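Local atomic coordinates of extracellular ligand-binding receptor (Desulfitobacterium hafniense, PDB entry 4Q6B), a protein that probably serves as the substrate-binding component of an amino-acid ABC transporter, capturing leucine between its two lobes for uptake into the cell. Residues 189-192 with 193-196. Sequence-based numbering, arbitrary orientation.
Sequences LYDK and WQAF
One face of the Trp193 indole rests on the turn of helix before it: Leu189 CB sits over the six-membered ring, 3.9 Å from its centroid in a CH-pi contact, and Leu189 O lies 3.1 Å above the indole plane, offset toward the rim. With CG anti to its carbonyl carbon (chi1 -59°), Trp193 folds the indole back over that turn, while its NE1 donates to Asp175 OD2. A broad ring with one N-H suits this buried place, since it packs on Leu189 and Phe177 and still meets a carboxylate.

Gln194 OE1 stands 3.1 Å above the Tyr190 plane, over the ring centre, and the amide and ring planes are 59° apart. An oxygen over a pi face gains little, so the favourable element is the off-centre CH-pi contact of Gln194's aliphatic CG. Tyr190 suits a partly exposed place: its ring packs on Met198 and Ile223 while OH makes a weak hydrogen bond to Glu224 N. Phe196 takes Lys192 O over one face, 3.6 Å above the plane, and its CE2 meets Lys192 CG at 3.5 Å. The long aliphatic part of Lys192 thus packs against a ring, while NZ forms a salt bridge with Asp175, a calcium-site residue.

The backbone supplies the frame. Trp193 N donates to Leu189 O at 2.8 Å, almost straight at 171°, whereas the bond from Phe196 N to Lys192 O is longer, 3.1 Å, and clearly less straight.

These are i to i+4 contacts in the C-terminal part of helix 183-195, which packs on edge strand 172-177 in one alpha/beta lobe of a periplasmic-binding-protein fold, beside a calcium site and well away from the leucine pocket.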
ATOM      1  N   LEU A 189     -30.213  -0.167  11.156  1.00 25.38           N
ATOM      2  CA  LEU A 189     -29.350   0.855  10.557  1.00 25.65           C
ATOM      3  C   LEU A 189     -29.706   1.126   9.088  1.00 20.47           C
ATOM      4  O   LEU A 189     -29.825   2.277   8.679  1.00 22.19           O
ATOM      5  CB  LEU A 189     -27.861   0.488  10.657  1.00 23.09           C
ATOM      6  CG  LEU A 189     -27.275   0.605  12.059  1.00 26.74           C
ATOM      7  CD1 LEU A 189     -26.025  -0.287  12.160  1.00 22.86           C
ATOM      8  CD2 LEU A 189     -26.942   2.074  12.315  1.00 22.90           C
ATOM      9  N   TYR A 190     -29.901   0.065   8.304  1.00 20.79           N
ATOM     10  CA  TYR A 190     -30.205   0.220   6.868  1.00 23.47           C
ATOM     11  C   TYR A 190     -31.540   0.962   6.682  1.00 21.55           C
ATOM     12  O   TYR A 190     -31.673   1.804   5.763  1.00 22.29           O
ATOM     13  CB  TYR A 190     -30.260  -1.162   6.213  1.00 24.03           C
ATOM     14  CG  TYR A 190     -30.471  -1.203   4.716  1.00 27.17           C
ATOM     15  CD1 TYR A 190     -29.981  -0.203   3.884  1.00 23.76           C
ATOM     16  CD2 TYR A 190     -31.154  -2.270   4.136  1.00 27.30           C
ATOM     17  CE1 TYR A 190     -30.148  -0.280   2.493  1.00 23.21           C
ATOM     18  CE2 TYR A 190     -31.345  -2.339   2.739  1.00 25.46           C
ATOM     19  CZ  TYR A 190     -30.836  -1.346   1.949  1.00 26.24           C
ATOM     20  OH  TYR A 190     -31.029  -1.428   0.591  1.00 27.64           O
ATOM     21  N   ASP A 191     -32.510   0.682   7.545  1.00 22.61           N
ATOM     22  CA  ASP A 191     -33.743   1.470   7.533  1.00 28.00           C
ATOM     23  C   ASP A 191     -33.524   2.976   7.777  1.00 26.22           C
ATOM     24  O   ASP A 191     -34.113   3.845   7.076  1.00 27.63           O
ATOM     25  CB  ASP A 191     -34.763   0.889   8.499  1.00 30.43           C
ATOM     26  CG  ASP A 191     -35.468  -0.338   7.938  1.00 35.36           C
ATOM     27  OD1 ASP A 191     -35.501  -0.501   6.702  1.00 38.63           O
ATOM     28  OD2 ASP A 191     -36.016  -1.129   8.741  1.00 44.85           O
ATOM     29  N   LYS A 192     -32.639   3.292   8.718  1.00 25.09           N
ATOM     30  CA  LYS A 192     -32.320   4.678   9.006  1.00 26.37           C
ATOM     31  C   LYS A 192     -31.579   5.293   7.832  1.00 24.28           C
ATOM     32  O   LYS A 192     -31.903   6.403   7.402  1.00 23.44           O
ATOM     33  CB  LYS A 192     -31.484   4.781  10.276  1.00 29.83           C
ATOM     34  CG  LYS A 192     -31.036   6.192  10.566  1.00 31.08           C
ATOM     35  CD  LYS A 192     -30.306   6.276  11.884  1.00 38.05           C
ATOM     36  CE  LYS A 192     -28.943   5.623  11.799  1.00 38.27           C
ATOM     37  NZ  LYS A 192     -27.980   6.359  12.681  1.00 37.21           N
ATOM     38  N   TRP A 193     -30.589   4.576   7.305  1.00 21.20           N
ATOM     39  CA  TRP A 193     -29.861   5.048   6.131  1.00 19.43           C
ATOM     40  C   TRP A 193     -30.764   5.287   4.903  1.00 21.74           C
ATOM     41  O   TRP A 193     -30.571   6.242   4.139  1.00 21.63           O
ATOM     42  CB  TRP A 193     -28.768   4.042   5.780  1.00 20.28           C
ATOM     43  CG  TRP A 193     -27.781   3.814   6.868  1.00 18.81           C
ATOM     44  CD1 TRP A 193     -27.487   4.649   7.914  1.00 18.09           C
ATOM     45  CD2 TRP A 193     -26.953   2.655   7.027  1.00 18.15           C
ATOM     46  NE1 TRP A 193     -26.516   4.073   8.704  1.00 17.77           N
ATOM     47  CE2 TRP A 193     -26.150   2.868   8.157  1.00 17.55           C
ATOM     48  CE3 TRP A 193     -26.791   1.470   6.292  1.00 19.20           C
ATOM     49  CZ2 TRP A 193     -25.217   1.918   8.601  1.00 17.43           C
ATOM     50  CZ3 TRP A 193     -25.848   0.525   6.725  1.00 17.65           C
ATOM     51  CH2 TRP A 193     -25.104   0.740   7.876  1.00 17.85           C
ATOM     52  N   GLN A 194     -31.757   4.432   4.703  1.00 20.99           N
ATOM     53  CA  GLN A 194     -32.680   4.676   3.590  1.00 25.66           C
ATOM     54  C   GLN A 194     -33.433   5.989   3.800  1.00 26.01           C
ATOM     55  O   GLN A 194     -33.646   6.744   2.852  1.00 25.82           O
ATOM     56  CB  GLN A 194     -33.655   3.509   3.420  1.00 27.55           C
ATOM     57  CG  GLN A 194     -32.953   2.257   2.896  1.00 25.72           C
ATOM     58  CD  GLN A 194     -33.854   1.041   2.931  1.00 31.52           C
ATOM     59  OE1 GLN A 194     -33.476  -0.020   3.430  1.00 37.52           O
ATOM     60  NE2 GLN A 194     -35.065   1.194   2.419  1.00 33.20           N
ATOM     61  N   ALA A 195     -33.820   6.267   5.041  1.00 27.83           N
ATOM     62  CA  ALA A 195     -34.568   7.480   5.335  1.00 29.93           C
ATOM     63  C   ALA A 195     -33.697   8.732   5.086  1.00 30.80           C
ATOM     64  O   ALA A 195     -34.218   9.814   4.772  1.00 34.14           O
ATOM     65  CB  ALA A 195     -35.111   7.434   6.788  1.00 26.53           C
ATOM     66  N   PHE A 196     -32.382   8.572   5.219  1.00 24.16           N
ATOM     67  CA  PHE A 196     -31.422   9.647   4.982  1.00 23.66           C
ATOM     68  C   PHE A 196     -31.027   9.723   3.527  1.00 24.30           C
ATOM     69  O   PHE A 196     -30.240  10.582   3.147  1.00 27.87           O
ATOM     70  CB  PHE A 196     -30.098   9.422   5.741  1.00 23.82           C
ATOM     71  CG  PHE A 196     -30.182   9.591   7.222  1.00 32.52           C
ATOM     72  CD1 PHE A 196     -31.151  10.396   7.808  1.00 36.70           C
ATOM     73  CD2 PHE A 196     -29.284   8.926   8.037  1.00 32.38           C
ATOM     74  CE1 PHE A 196     -31.213  10.534   9.178  1.00 38.71           C
ATOM     75  CE2 PHE A 196     -29.348   9.063   9.411  1.00 32.26           C
ATOM     76  CZ  PHE A 196     -30.313   9.870   9.971  1.00 35.84           C
TER